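Local coordinates for methyl-accepting chemotaxis protein (Vibrio parahaemolyticus, PDB 4EXO), which probably senses small molecules in the periplasm for chemotaxis signalling, through a PAS-like Cache domain that binds pyruvic acid, at residues E17-M22 and D106-F111; M24-I29 and Y127-Q132; E47-M52 and W136-G141; H72-S77 and S112-T117. All coordinates share one frame; numbering follows the deposited sequence. Where two conformers were deposited one is given.

How the contacts relate
From the N terminus, helix 2-28 enters contact 1 with residues 17-22 and contact 2 with residues 24-29, and helix 42-51 follows with 47-52 in contact 3. The chain then makes 72-77, the first half of contact 4. Next, 106-111 closes contact 1 and 112-117 closes contact 4, the shortest loop; 127-132 closes contact 2 and 136-141 contact 3. Contacts 1, 2 and 3 cross one another, since their segments alternate; contact 4 crosses contact 1 but lies within the spans of contacts 2 and 3. The first three pack two helices on strands of one antiparallel sheet, while contact 4 lines the pyruvate pocket about 17 Å from contact 1, centre to centre.

Contact 1. Residues E17-M22 and D106-F111; sequences ELKAYM and DGFLYF
Leu18 and Lys19, on the long N-terminal helix, both reach the ring of Phe108 at the start of strand 108-115, an outermost strand of the antiparallel sheet within this chain of the Cache (PAS-like) domain. The tight part is Leu18: its CD1 meets CE1 of Phe108 at 3.8 Å, lying at the ring edge close to its plane, so methyl and aromatic rim pack without stacking. Leu18 is buried, its side chain also resting on Tyr127, Thr140 and Ile142 of strands 120-131 and 136-143, and the Phe108 ring meets that of Tyr127.

The looser side belongs to Lys19, which is exposed. Its chain runs at about a right angle to the Phe108 side chain and brings CE to 3.9 Å from CE2. Bending only at its last torsion (chi4 -87°), the lysine turns NZ away from that apolar contact to polar partners: the hydroxyl of Tyr127, and a water that accepts from NZ at 2.7 Å. The same water donates to the carbonyl O of Asp106 at 2.8 Å, making a bridge where no direct hydrogen bond joins the two segments. Lys15, one turn earlier on the helix, adds a cation-pi contact to Phe108.

Before the strand begins, Asp106 folds its carboxylate back over the chain in an Asx turn, with Gly107 at a positive phi between the bonded residues. The turn is fixed by the backbone N of Phe108, which donates to Asp106 OD1 at 3.0 Å and 162°, arriving 40° out of the carboxylate plane.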
loop_
_atom_site.group_PDB
_atom_site.type_symbol
_atom_site.label_atom_id
_atom_site.label_comp_id
_atom_site.label_asym_id
_atom_site.label_seq_id
_atom_site.Cartn_x
_atom_site.Cartn_y
_atom_site.Cartn_z
ATOM N N GLU A 17 -8.076 -3.700 -6.012
ATOM C CA GLU A 17 -7.434 -2.819 -5.020
ATOM C C GLU A 17 -6.890 -3.659 -3.843
ATOM O O GLU A 17 -5.764 -3.461 -3.384
ATOM C CB GLU A 17 -8.454 -1.796 -4.484
ATOM C CG GLU A 17 -8.842 -0.687 -5.479
ATOM C CD GLU A 17 -10.160 0.034 -5.153
ATOM O OE1 GLU A 17 -10.523 0.148 -3.970
ATOM O OE2 GLU A 17 -10.854 0.502 -6.104
ATOM N N LEU A 18 -7.711 -4.576 -3.345
ATOM C CA LEU A 18 -7.310 -5.404 -2.213
ATOM C C LEU A 18 -6.037 -6.189 -2.525
ATOM O O LEU A 18 -5.157 -6.321 -1.688
ATOM C CB LEU A 18 -8.457 -6.338 -1.805
ATOM C CG LEU A 18 -9.589 -5.658 -0.997
ATOM C CD1 LEU A 18 -10.755 -6.596 -0.933
ATOM C CD2 LEU A 18 -9.069 -5.324 0.430
ATOM N N LYS A 19 -5.948 -6.751 -3.719
ATOM C CA LYS A 19 -4.722 -7.482 -4.102
ATOM C C LYS A 19 -3.478 -6.579 -4.105
ATOM O O LYS A 19 -2.398 -6.993 -3.686
ATOM C CB LYS A 19 -4.922 -8.220 -5.438
ATOM C CG LYS A 19 -5.890 -9.424 -5.254
ATOM C CD LYS A 19 -6.020 -10.280 -6.488
ATOM C CE LYS A 19 -6.625 -11.663 -6.135
ATOM N NZ LYS A 19 -5.627 -12.741 -5.706
ATOM N N ALA A 20 -3.638 -5.345 -4.556
ATOM C CA ALA A 20 -2.563 -4.334 -4.524
ATOM C C ALA A 20 -2.162 -3.971 -3.100
ATOM O O ALA A 20 -0.974 -3.935 -2.757
ATOM C CB ALA A 20 -2.989 -3.044 -5.289
ATOM N N TYR A 21 -3.148 -3.671 -2.263
ATOM C CA TYR A 21 -2.843 -3.322 -0.867
ATOM C C TYR A 21 -2.151 -4.475 -0.173
ATOM O O TYR A 21 -1.208 -4.253 0.588
ATOM C CB TYR A 21 -4.143 -3.006 -0.101
ATOM C CG TYR A 21 -4.936 -1.816 -0.681
ATOM C CD1 TYR A 21 -4.274 -0.720 -1.219
ATOM C CD2 TYR A 21 -6.332 -1.803 -0.649
ATOM C CE1 TYR A 21 -4.966 0.377 -1.719
ATOM C CE2 TYR A 21 -7.046 -0.712 -1.145
ATOM C CZ TYR A 21 -6.357 0.366 -1.671
ATOM O OH TYR A 21 -7.048 1.436 -2.190
HETATM N N MSE A 22 -2.633 -5.710 -0.419
HETATM C CA MSE A 22 -1.988 -6.871 0.188
HETATM C C MSE A 22 -0.521 -6.961 -0.272
HETATM O O MSE A 22 0.369 -7.220 0.541
HETATM C CB MSE A 22 -2.725 -8.191 -0.151
HETATM C CG MSE A 22 -2.062 -9.454 0.460
HETATM SE SE MSE A 22 -1.887 -9.426 2.434
HETATM C CE MSE A 22 -3.724 -9.010 2.837
ATOM N N ASP A 106 -9.695 -18.570 -2.953
ATOM C CA ASP A 106 -9.243 -17.358 -3.658
ATOM C C ASP A 106 -8.889 -16.163 -2.769
ATOM O O ASP A 106 -8.630 -15.071 -3.273
ATOM C CB ASP A 106 -10.235 -16.952 -4.740
ATOM C CG ASP A 106 -11.523 -16.347 -4.175
ATOM O OD1 ASP A 106 -11.689 -16.241 -2.930
ATOM O OD2 ASP A 106 -12.381 -15.972 -5.004
ATOM N N GLY A 107 -8.885 -16.376 -1.467
ATOM C CA GLY A 107 -8.425 -15.347 -0.521
ATOM C C GLY A 107 -9.550 -14.468 0.013
ATOM O O GLY A 107 -9.353 -13.775 1.025
ATOM N N PHE A 108 -10.715 -14.493 -0.640
ATOM C CA PHE A 108 -11.788 -13.523 -0.341
ATOM C C PHE A 108 -12.844 -14.138 0.566
ATOM O O PHE A 108 -13.150 -15.348 0.478
ATOM C CB PHE A 108 -12.465 -12.983 -1.620
ATOM C CG PHE A 108 -11.570 -12.076 -2.443
ATOM C CD1 PHE A 108 -11.369 -10.746 -2.072
ATOM C CD2 PHE A 108 -10.907 -12.572 -3.555
ATOM C CE1 PHE A 108 -10.519 -9.926 -2.816
ATOM C CE2 PHE A 108 -10.065 -11.779 -4.304
ATOM C CZ PHE A 108 -9.864 -10.456 -3.933
ATOM N N LEU A 109 -13.417 -13.297 1.433
ATOM C CA LEU A 109 -14.526 -13.721 2.285
ATOM C C LEU A 109 -15.394 -12.509 2.606
ATOM O O LEU A 109 -14.855 -11.465 3.018
ATOM C CB LEU A 109 -14.018 -14.326 3.597
ATOM C CG LEU A 109 -15.109 -14.959 4.480
ATOM C CD1 LEU A 109 -15.666 -16.313 3.865
ATOM C CD2 LEU A 109 -14.623 -15.167 5.952
ATOM N N TYR A 110 -16.725 -12.649 2.451
ATOM C CA TYR A 110 -17.659 -11.591 2.908
ATOM C C TYR A 110 -18.036 -11.881 4.374
ATOM O O TYR A 110 -18.330 -13.027 4.736
ATOM C CB TYR A 110 -18.953 -11.581 2.076
ATOM C CG TYR A 110 -18.834 -11.028 0.693
ATOM C CD1 TYR A 110 -18.957 -9.650 0.464
ATOM C CD2 TYR A 110 -18.592 -11.870 -0.410
ATOM C CE1 TYR A 110 -18.857 -9.120 -0.826
ATOM C CE2 TYR A 110 -18.495 -11.348 -1.701
ATOM C CZ TYR A 110 -18.637 -9.967 -1.890
ATOM O OH TYR A 110 -18.545 -9.411 -3.135
ATOM N N PHE A 111 -18.032 -10.847 5.225
ATOM C CA PHE A 111 -18.418 -10.982 6.632
ATOM C C PHE A 111 -18.618 -9.569 7.167
ATOM O O PHE A 111 -18.296 -8.614 6.485
ATOM C CB PHE A 111 -17.339 -11.705 7.467
ATOM C CG PHE A 111 -15.964 -11.051 7.441
ATOM C CD1 PHE A 111 -15.565 -10.195 8.485
ATOM C CD2 PHE A 111 -15.042 -11.333 6.398
ATOM C CE1 PHE A 111 -14.256 -9.613 8.494
ATOM C CE2 PHE A 111 -13.765 -10.751 6.377
ATOM C CZ PHE A 111 -13.358 -9.878 7.425
HETATM O O HOH W 1 -7.756 -14.451 -5.812
#

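Contact 2. Residues M24-I29 and Y127-Q132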
loop_
_atom_site.group_PDB
_atom_site.type_symbol
_atom_site.label_atom_id
_atom_site.label_comp_id
_atom_site.label_asym_id
_atom_site.label_seq_id
_atom_site.Cartn_x
_atom_site.Cartn_y
_atom_site.Cartn_z
HETATM N N MSE A 24 1.435 -4.590 -1.096
HETATM C CA MSE A 24 2.220 -3.583 -0.381
HETATM C C MSE A 24 2.631 -4.024 1.011
HETATM O O MSE A 24 3.765 -3.787 1.427
HETATM C CB MSE A 24 1.465 -2.256 -0.327
HETATM C CG MSE A 24 1.192 -1.717 -1.709
HETATM SE SE MSE A 24 0.550 0.108 -1.651
HETATM C CE MSE A 24 2.121 1.022 -1.000
ATOM N N GLY A 25 1.705 -4.652 1.732
ATOM C CA GLY A 25 1.995 -5.126 3.074
ATOM C C GLY A 25 3.036 -6.259 3.060
ATOM O O GLY A 25 4.010 -6.218 3.797
ATOM N N VAL A 26 2.828 -7.234 2.175
ATOM C CA VAL A 26 3.722 -8.358 2.009
ATOM C C VAL A 26 5.140 -7.903 1.589
ATOM O O VAL A 26 6.153 -8.406 2.113
ATOM C CB VAL A 26 3.110 -9.419 1.027
ATOM C CG1 VAL A 26 4.153 -10.537 0.657
ATOM C CG2 VAL A 26 1.833 -10.058 1.674
ATOM N N THR A 27 5.211 -6.940 0.688
ATOM C CA THR A 27 6.526 -6.468 0.247
ATOM C C THR A 27 7.176 -5.521 1.268
ATOM O O THR A 27 8.386 -5.542 1.411
ATOM C CB THR A 27 6.478 -5.851 -1.170
ATOM O OG1 THR A 27 5.513 -4.798 -1.212
ATOM C CG2 THR A 27 6.070 -6.927 -2.196
ATOM N N ALA A 28 6.383 -4.746 2.010
ATOM C CA ALA A 28 6.942 -3.892 3.062
ATOM C C ALA A 28 7.735 -4.679 4.103
ATOM O O ALA A 28 8.732 -4.159 4.636
ATOM C CB ALA A 28 5.856 -3.030 3.743
ATOM N N ILE A 29 7.290 -5.912 4.404
ATOM C CA ILE A 29 7.958 -6.743 5.415
ATOM C C ILE A 29 8.887 -7.780 4.787
ATOM O O ILE A 29 9.476 -8.589 5.480
ATOM C CB ILE A 29 6.933 -7.428 6.365
ATOM C CG1 ILE A 29 6.051 -8.412 5.576
ATOM C CG2 ILE A 29 6.094 -6.336 7.093
ATOM C CD1 ILE A 29 5.493 -9.587 6.371
ATOM N N TYR A 127 -9.766 -9.910 2.373
ATOM C CA TYR A 127 -8.845 -10.554 1.446
ATOM C C TYR A 127 -7.611 -10.949 2.277
ATOM O O TYR A 127 -7.059 -10.136 3.005
ATOM C CB TYR A 127 -8.466 -9.647 0.252
ATOM C CG TYR A 127 -7.429 -10.358 -0.609
ATOM C CD1 TYR A 127 -7.777 -11.497 -1.330
ATOM C CD2 TYR A 127 -6.092 -9.955 -0.595
ATOM C CE1 TYR A 127 -6.814 -12.199 -2.077
ATOM C CE2 TYR A 127 -5.121 -10.636 -1.350
ATOM C CZ TYR A 127 -5.505 -11.764 -2.074
ATOM O OH TYR A 127 -4.589 -12.447 -2.823
ATOM N N ALA A 128 -7.232 -12.225 2.220
ATOM C CA ALA A 128 -6.107 -12.756 2.989
ATOM C C ALA A 128 -5.130 -13.628 2.141
ATOM O O ALA A 128 -5.547 -14.338 1.165
ATOM C CB ALA A 128 -6.638 -13.536 4.232
ATOM N N GLU A 129 -3.837 -13.510 2.481
ATOM C CA GLU A 129 -2.778 -14.307 1.883
ATOM C C GLU A 129 -2.020 -15.027 2.992
ATOM O O GLU A 129 -1.865 -14.510 4.117
ATOM C CB GLU A 129 -1.844 -13.430 1.018
ATOM C CG GLU A 129 -2.422 -13.164 -0.397
ATOM C CD GLU A 129 -1.495 -12.287 -1.317
ATOM O OE1 GLU A 129 -0.301 -12.052 -0.917
ATOM O OE2 GLU A 129 -2.004 -11.843 -2.408
ATOM N N TYR A 130 -1.589 -16.249 2.700
ATOM C CA TYR A 130 -0.926 -17.075 3.718
ATOM C C TYR A 130 0.591 -16.947 3.606
ATOM O O TYR A 130 1.150 -17.091 2.495
ATOM C CB TYR A 130 -1.366 -18.543 3.555
ATOM C CG TYR A 130 -0.776 -19.466 4.607
ATOM C CD1 TYR A 130 -0.898 -19.172 5.966
ATOM C CD2 TYR A 130 -0.091 -20.634 4.246
ATOM C CE1 TYR A 130 -0.360 -20.010 6.950
ATOM C CE2 TYR A 130 0.458 -21.484 5.217
ATOM C CZ TYR A 130 0.330 -21.162 6.568
ATOM O OH TYR A 130 0.863 -21.980 7.551
ATOM N N LEU A 131 1.235 -16.626 4.725
ATOM C CA LEU A 131 2.682 -16.464 4.829
ATOM C C LEU A 131 3.244 -17.635 5.643
ATOM O O LEU A 131 3.309 -17.598 6.886
ATOM C CB LEU A 131 3.024 -15.136 5.515
ATOM C CG LEU A 131 2.637 -13.855 4.766
ATOM C CD1 LEU A 131 2.990 -12.659 5.648
ATOM C CD2 LEU A 131 3.386 -13.768 3.436
ATOM N N GLN A 132 3.606 -18.702 4.945
ATOM C CA GLN A 132 3.764 -19.987 5.634
ATOM C C GLN A 132 4.906 -20.035 6.661
ATOM O O GLN A 132 4.814 -20.768 7.657
ATOM C CB GLN A 132 3.901 -21.117 4.604
ATOM C CG GLN A 132 5.094 -20.945 3.682
ATOM C CD GLN A 132 6.374 -21.592 4.243
ATOM O OE1 GLN A 132 6.348 -22.316 5.266
ATOM N NE2 GLN A 132 7.499 -21.311 3.585
#
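The last turn of helix 2-28 packs on the end of strand 120-131, with the CA atoms of Val26 and Leu131 8.6 Å apart and no hydrogen bond between the two backbones. Val26 reaches the strand with both methyls. CG1 faces CD2 of Leu131 at 4.3 Å, while CG2 lies 3.9 Å from OE1 of Glu129, the two side chains running at about a right angle. Ile29, just past the helix, meets Leu131 tip to tip: its CD1 is 4.0 Å from CD1 of Leu131. A chi1 of 64° sets Ile29 CG1 between the backbone N and the carbonyl carbon, from where CD1 extends to the strand.

The carboxylate of Glu129 marks the polar end. Its OE2 accepts from the hydroxyl of Tyr127 at 2.7 Å through the anti lone pair, in the plane of the tyrosine ring, which holds the other oxygen beside Val26. Leu138 of the adjacent strand touches both Val26 and Leu131, and Thr27 OG1 is hydrogen-bonded to the backbone N of Arg53 of the second subunit. Such packing of a long N-terminal helix against the antiparallel sheet is characteristic of the PAS-like Cache fold.

Contact 3. Residues E47-M52 and W136-G141; sequences EILKAM and WVLGTG
Trp136 and Leu138 at the start of strand 136-143 receive Leu49 of helix 42-51, a buried helix-on-sheet contact in the Cache fold, made on the central strand of the five-stranded antiparallel sheet. Trp136 comes first. Its six-membered ring approaches Leu49 through CZ3, 4.2 Å from CD1, the two side chains crossing at a slant; the indole also meets Trp134 edge to face and touches Thr70 and Leu71 of the outermost strand 69-72.

Val137 points to the other side of the sheet, onto Ala128 and Tyr130. Leu138 turns back to the helix and reaches Leu49 end to end, with CG anti to the backbone N (chi1 176°). Met22 of helix 2-28 also touches Leu138, so this one leucine is shared by two helices. Beyond it, Gly139 pairs with Phe61 of strand 61-63 by a backbone hydrogen bond, and the Thr140 hydroxyl is bonded to the carbonyl O of Tyr59.

On the helix, Ile48 packs on Ile48 of the second subunit while its neighbour Leu49 faces the sheet. A single methyl of Leu49 serves both strand residues: the CD1 that meets the indole also lies 4.0 Å from CD1 of Leu138.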
loop_
_atom_site.group_PDB
_atom_site.type_symbol
_atom_site.label_atom_id
_atom_site.label_comp_id
_atom_site.label_asym_id
_atom_site.label_seq_id
_atom_site.Cartn_x
_atom_site.Cartn_y
_atom_site.Cartn_z
ATOM N N GLU A 47 5.135 -4.404 13.882
ATOM C CA GLU A 47 5.108 -2.955 14.081
ATOM C C GLU A 47 4.890 -2.137 12.801
ATOM O O GLU A 47 4.219 -1.080 12.815
ATOM C CB GLU A 47 6.359 -2.530 14.852
ATOM C CG GLU A 47 6.321 -3.112 16.256
ATOM C CD GLU A 47 7.593 -2.883 17.031
ATOM O OE1 GLU A 47 8.394 -2.010 16.614
ATOM O OE2 GLU A 47 7.775 -3.574 18.058
ATOM N N ILE A 48 5.421 -2.638 11.691
ATOM C CA ILE A 48 5.193 -2.043 10.386
ATOM C C ILE A 48 3.745 -2.292 9.922
ATOM O O ILE A 48 3.043 -1.365 9.504
ATOM C CB ILE A 48 6.175 -2.615 9.320
ATOM C CG1 ILE A 48 7.622 -2.189 9.663
ATOM C CG2 ILE A 48 5.756 -2.135 7.937
ATOM C CD1 ILE A 48 8.665 -2.993 8.953
ATOM N N LEU A 49 3.289 -3.536 9.995
ATOM C CA LEU A 49 1.961 -3.823 9.402
ATOM C C LEU A 49 0.837 -3.173 10.207
ATOM O O LEU A 49 -0.167 -2.744 9.641
ATOM C CB LEU A 49 1.724 -5.327 9.315
ATOM C CG LEU A 49 2.577 -6.103 8.280
ATOM C CD1 LEU A 49 2.591 -7.583 8.655
ATOM C CD2 LEU A 49 1.998 -5.882 6.892
ATOM N N LYS A 50 0.999 -3.089 11.525
ATOM C CA LYS A 50 -0.013 -2.428 12.350
ATOM C C LYS A 50 -0.090 -0.916 12.177
ATOM O O LYS A 50 -1.120 -0.314 12.457
ATOM C CB LYS A 50 0.220 -2.768 13.824
ATOM C CG LYS A 50 -0.224 -4.202 14.149
ATOM C CD LYS A 50 0.236 -4.615 15.560
ATOM C CE LYS A 50 -0.398 -3.798 16.652
ATOM N NZ LYS A 50 0.072 -4.374 17.963
ATOM N N ALA A 51 0.987 -0.299 11.695
ATOM C CA ALA A 51 0.942 1.150 11.398
ATOM C C ALA A 51 0.315 1.501 10.039
ATOM O O ALA A 51 -0.207 2.621 9.842
ATOM C CB ALA A 51 2.354 1.713 11.484
HETATM N N MSE A 52 0.381 0.570 9.077
HETATM C CA MSE A 52 -0.096 0.850 7.720
HETATM C C MSE A 52 -1.599 1.109 7.559
HETATM O O MSE A 52 -2.457 0.404 8.146
HETATM C CB MSE A 52 0.332 -0.279 6.749
HETATM C CG MSE A 52 1.832 -0.264 6.530
HETATM SE SE MSE A 52 2.491 -1.830 5.584
HETATM C CE MSE A 52 1.882 -1.292 3.884
ATOM N N TRP A 136 1.229 -17.125 9.275
ATOM C CA TRP A 136 0.312 -15.983 9.346
ATOM C C TRP A 136 -0.601 -15.987 8.145
ATOM O O TRP A 136 -0.137 -15.974 6.996
ATOM C CB TRP A 136 1.040 -14.642 9.396
ATOM C CG TRP A 136 1.717 -14.314 10.702
ATOM C CD1 TRP A 136 1.734 -15.060 11.853
ATOM C CD2 TRP A 136 2.466 -13.130 10.979
ATOM N NE1 TRP A 136 2.460 -14.407 12.830
ATOM C CE2 TRP A 136 2.936 -13.229 12.306
ATOM C CE3 TRP A 136 2.789 -11.990 10.229
ATOM C CZ2 TRP A 136 3.685 -12.208 12.912
ATOM C CZ3 TRP A 136 3.566 -10.992 10.822
ATOM C CH2 TRP A 136 3.999 -11.109 12.140
ATOM N N VAL A 137 -1.900 -15.959 8.439
ATOM C CA VAL A 137 -2.925 -15.587 7.476
ATOM C C VAL A 137 -3.092 -14.085 7.671
ATOM O O VAL A 137 -3.706 -13.635 8.656
ATOM C CB VAL A 137 -4.237 -16.332 7.758
ATOM C CG1 VAL A 137 -5.347 -15.859 6.792
ATOM C CG2 VAL A 137 -4.038 -17.849 7.619
ATOM N N LEU A 138 -2.479 -13.343 6.762
ATOM C CA LEU A 138 -2.434 -11.865 6.823
ATOM C C LEU A 138 -3.582 -11.343 5.961
ATOM O O LEU A 138 -3.690 -11.739 4.810
ATOM C CB LEU A 138 -1.105 -11.366 6.254
ATOM C CG LEU A 138 -0.887 -9.840 6.144
ATOM C CD1 LEU A 138 -0.919 -9.195 7.551
ATOM C CD2 LEU A 138 0.440 -9.501 5.433
ATOM N N GLY A 139 -4.396 -10.437 6.501
ATOM C CA GLY A 139 -5.611 -10.002 5.806
ATOM C C GLY A 139 -5.866 -8.508 5.898
ATOM O O GLY A 139 -5.312 -7.839 6.763
ATOM N N THR A 140 -6.709 -8.002 5.005
ATOM C CA THR A 140 -7.217 -6.652 5.099
ATOM C C THR A 140 -8.613 -6.706 4.473
ATOM O O THR A 140 -9.155 -7.803 4.243
ATOM C CB THR A 140 -6.276 -5.601 4.401
ATOM O OG1 THR A 140 -6.854 -4.284 4.580
ATOM C CG2 THR A 140 -6.152 -5.865 2.899
ATOM N N GLY A 141 -9.229 -5.560 4.209
ATOM C CA GLY A 141 -10.602 -5.589 3.675
ATOM C C GLY A 141 -11.096 -4.213 3.299
ATOM O O GLY A 141 -10.464 -3.203 3.632
#

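Contact 4. Residues H72-S77 and S112-T117. With PYR (pyruvic acid), chain B.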
loop_
_atom_site.group_PDB
_atom_site.type_symbol
_atom_site.label_atom_id
_atom_site.label_comp_id
_atom_site.label_asym_id
_atom_site.label_seq_id
_atom_site.Cartn_x
_atom_site.Cartn_y
_atom_site.Cartn_z
ATOM N N HIS A 72 -3.238 -7.202 15.310
ATOM C CA HIS A 72 -4.473 -6.514 14.897
ATOM C C HIS A 72 -4.225 -5.003 14.997
ATOM O O HIS A 72 -3.903 -4.494 16.085
ATOM C CB HIS A 72 -5.701 -6.940 15.744
ATOM C CG HIS A 72 -6.995 -6.680 15.030
ATOM N ND1 HIS A 72 -7.523 -5.406 14.877
ATOM C CD2 HIS A 72 -7.788 -7.510 14.309
ATOM C CE1 HIS A 72 -8.629 -5.482 14.148
ATOM N NE2 HIS A 72 -8.808 -6.748 13.791
ATOM N N ALA A 73 -4.316 -4.304 13.865
ATOM C CA ALA A 73 -3.949 -2.877 13.815
ATOM C C ALA A 73 -4.893 -2.008 14.657
ATOM O O ALA A 73 -4.469 -0.989 15.198
ATOM C CB ALA A 73 -3.968 -2.355 12.355
ATOM N N ILE A 74 -6.165 -2.390 14.708
ATOM C CA ILE A 74 -7.208 -1.582 15.358
ATOM C C ILE A 74 -7.401 -1.936 16.843
ATOM O O ILE A 74 -7.581 -1.042 17.692
ATOM C CB ILE A 74 -8.550 -1.726 14.586
ATOM C CG1 ILE A 74 -8.378 -1.271 13.099
ATOM C CG2 ILE A 74 -9.736 -0.986 15.272
ATOM C CD1 ILE A 74 -7.927 0.247 12.918
ATOM N N LYS A 75 -7.427 -3.234 17.136
ATOM C CA LYS A 75 -7.709 -3.694 18.499
ATOM C C LYS A 75 -6.600 -4.656 18.910
ATOM O O LYS A 75 -6.779 -5.904 18.848
ATOM C CB LYS A 75 -9.081 -4.366 18.550
ATOM C CG LYS A 75 -9.569 -4.678 20.031
ATOM C CD LYS A 75 -10.944 -5.346 19.995
ATOM C CE LYS A 75 -11.423 -5.724 21.416
ATOM N NZ LYS A 75 -12.821 -6.244 21.274
ATOM N N PRO A 76 -5.442 -4.105 19.329
ATOM C CA PRO A 76 -4.308 -4.998 19.640
ATOM C C PRO A 76 -4.517 -5.916 20.855
ATOM O O PRO A 76 -3.783 -6.896 20.988
ATOM C CB PRO A 76 -3.141 -4.025 19.838
ATOM C CG PRO A 76 -3.817 -2.728 20.275
ATOM C CD PRO A 76 -5.050 -2.673 19.443
ATOM N N SER A 77 -5.535 -5.633 21.682
ATOM C CA SER A 77 -5.971 -6.546 22.739
ATOM C C SER A 77 -6.493 -7.909 22.242
ATOM O O SER A 77 -6.600 -8.856 23.030
ATOM C CB SER A 77 -6.973 -5.878 23.699
ATOM O OG SER A 77 -8.199 -5.562 23.064
ATOM N N SER A 112 -19.167 -9.459 8.374
ATOM C CA SER A 112 -19.302 -8.164 9.065
ATOM C C SER A 112 -18.279 -8.107 10.182
ATOM O O SER A 112 -17.955 -9.127 10.793
ATOM C CB SER A 112 -20.703 -7.989 9.642
ATOM O OG SER A 112 -21.624 -7.778 8.588
ATOM N N TRP A 113 -17.760 -6.904 10.418
ATOM C CA TRP A 113 -16.747 -6.667 11.420
ATOM C C TRP A 113 -16.855 -5.200 11.863
ATOM O O TRP A 113 -17.394 -4.331 11.136
ATOM C CB TRP A 113 -15.340 -6.949 10.851
ATOM C CG TRP A 113 -14.311 -7.140 11.931
ATOM C CD1 TRP A 113 -13.524 -6.159 12.509
ATOM C CD2 TRP A 113 -13.961 -8.371 12.581
ATOM N NE1 TRP A 113 -12.723 -6.719 13.479
ATOM C CE2 TRP A 113 -12.950 -8.074 13.526
ATOM C CE3 TRP A 113 -14.398 -9.711 12.437
ATOM C CZ2 TRP A 113 -12.378 -9.048 14.358
ATOM C CZ3 TRP A 113 -13.814 -10.689 13.263
ATOM C CH2 TRP A 113 -12.806 -10.355 14.196
ATOM N N HIS A 114 -16.314 -4.920 13.041
ATOM C CA HIS A 114 -16.142 -3.534 13.494
ATOM C C HIS A 114 -15.556 -2.686 12.348
ATOM O O HIS A 114 -14.570 -3.060 11.714
ATOM C CB HIS A 114 -15.191 -3.525 14.683
ATOM C CG HIS A 114 -14.753 -2.153 15.117
ATOM N ND1 HIS A 114 -13.570 -1.583 14.697
ATOM C CD2 HIS A 114 -15.302 -1.282 15.996
ATOM C CE1 HIS A 114 -13.418 -0.405 15.282
ATOM N NE2 HIS A 114 -14.450 -0.208 16.092
ATOM N N LYS A 115 -16.170 -1.537 12.097
ATOM C CA LYS A 115 -15.670 -0.588 11.114
ATOM C C LYS A 115 -15.156 0.668 11.876
ATOM O O LYS A 115 -15.950 1.350 12.535
ATOM C CB LYS A 115 -16.823 -0.187 10.184
ATOM C CG LYS A 115 -16.448 0.850 9.124
ATOM C CD LYS A 115 -17.631 1.097 8.165
ATOM C CE LYS A 115 -17.272 2.140 7.118
ATOM N NZ LYS A 115 -18.392 2.402 6.139
ATOM N N PRO A 116 -13.839 0.950 11.818
ATOM C CA PRO A 116 -13.270 2.030 12.647
ATOM C C PRO A 116 -14.022 3.347 12.575
ATOM O O PRO A 116 -14.284 3.953 13.634
ATOM C CB PRO A 116 -11.835 2.161 12.121
ATOM C CG PRO A 116 -11.469 0.672 11.789
ATOM C CD PRO A 116 -12.788 0.134 11.158
ATOM N N THR A 117 -14.385 3.805 11.381
ATOM C CA THR A 117 -14.927 5.168 11.265
ATOM C C THR A 117 -16.327 5.355 11.883
ATOM O O THR A 117 -16.798 6.496 11.971
ATOM C CB THR A 117 -14.937 5.690 9.799
ATOM O OG1 THR A 117 -15.668 4.787 8.953
ATOM C CG2 THR A 117 -13.495 5.891 9.254
HETATM C C PYR B . -10.831 -7.947 10.859
HETATM O O PYR B . -11.607 -7.775 9.810
HETATM O OXT PYR B . -10.345 -6.885 11.471
HETATM C CA PYR B . -10.526 -9.242 11.339
HETATM O O3 PYR B . -9.763 -9.313 12.365
HETATM C CB PYR B . -11.070 -10.532 10.737
#
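His72 and Trp113 meet at the rims of their rings in the wall of the pyruvate pocket of the PAS-like Cache domain, one from the end of strand 69-72 and the other from strand 108-115. The ring planes are at 21°, with His72 NE2 3.9 Å from Trp113 NE1. His72 swings its ring inward by a chi1 of -158°, which leaves CG beside the carbonyl carbon; there NE2 donates to OXT of the pyruvate at 2.8 Å and more weakly to its keto oxygen O3. The other nitrogen, ND1, accepts from the backbone N of Lys75 at 3.1 Å, tilted from the ring plane, and weakly from that of Ile74; these bonds steady the ring, and ND1 acting as acceptor is consistent with NE2 carrying the hydrogen given to the ligand.

Trp113 lays one indole face on the pyruvate, whose carboxylate carbon C lies 3.3 Å above the ring plane, offset toward the rim. Lys124, Tyr59 and Tyr63 also bond the ligand.

Outside the pocket, Ile74 divides its branches between His114 and Pro116. CG2 slants onto the His114 imidazole, 3.7 Å from CE1; that ring's NE2 is bonded to Asn119. The longer branch, bent at chi2 (-60°), brings CD1 to 3.7 Å from CG of Pro116, the two side chains at about a right angle.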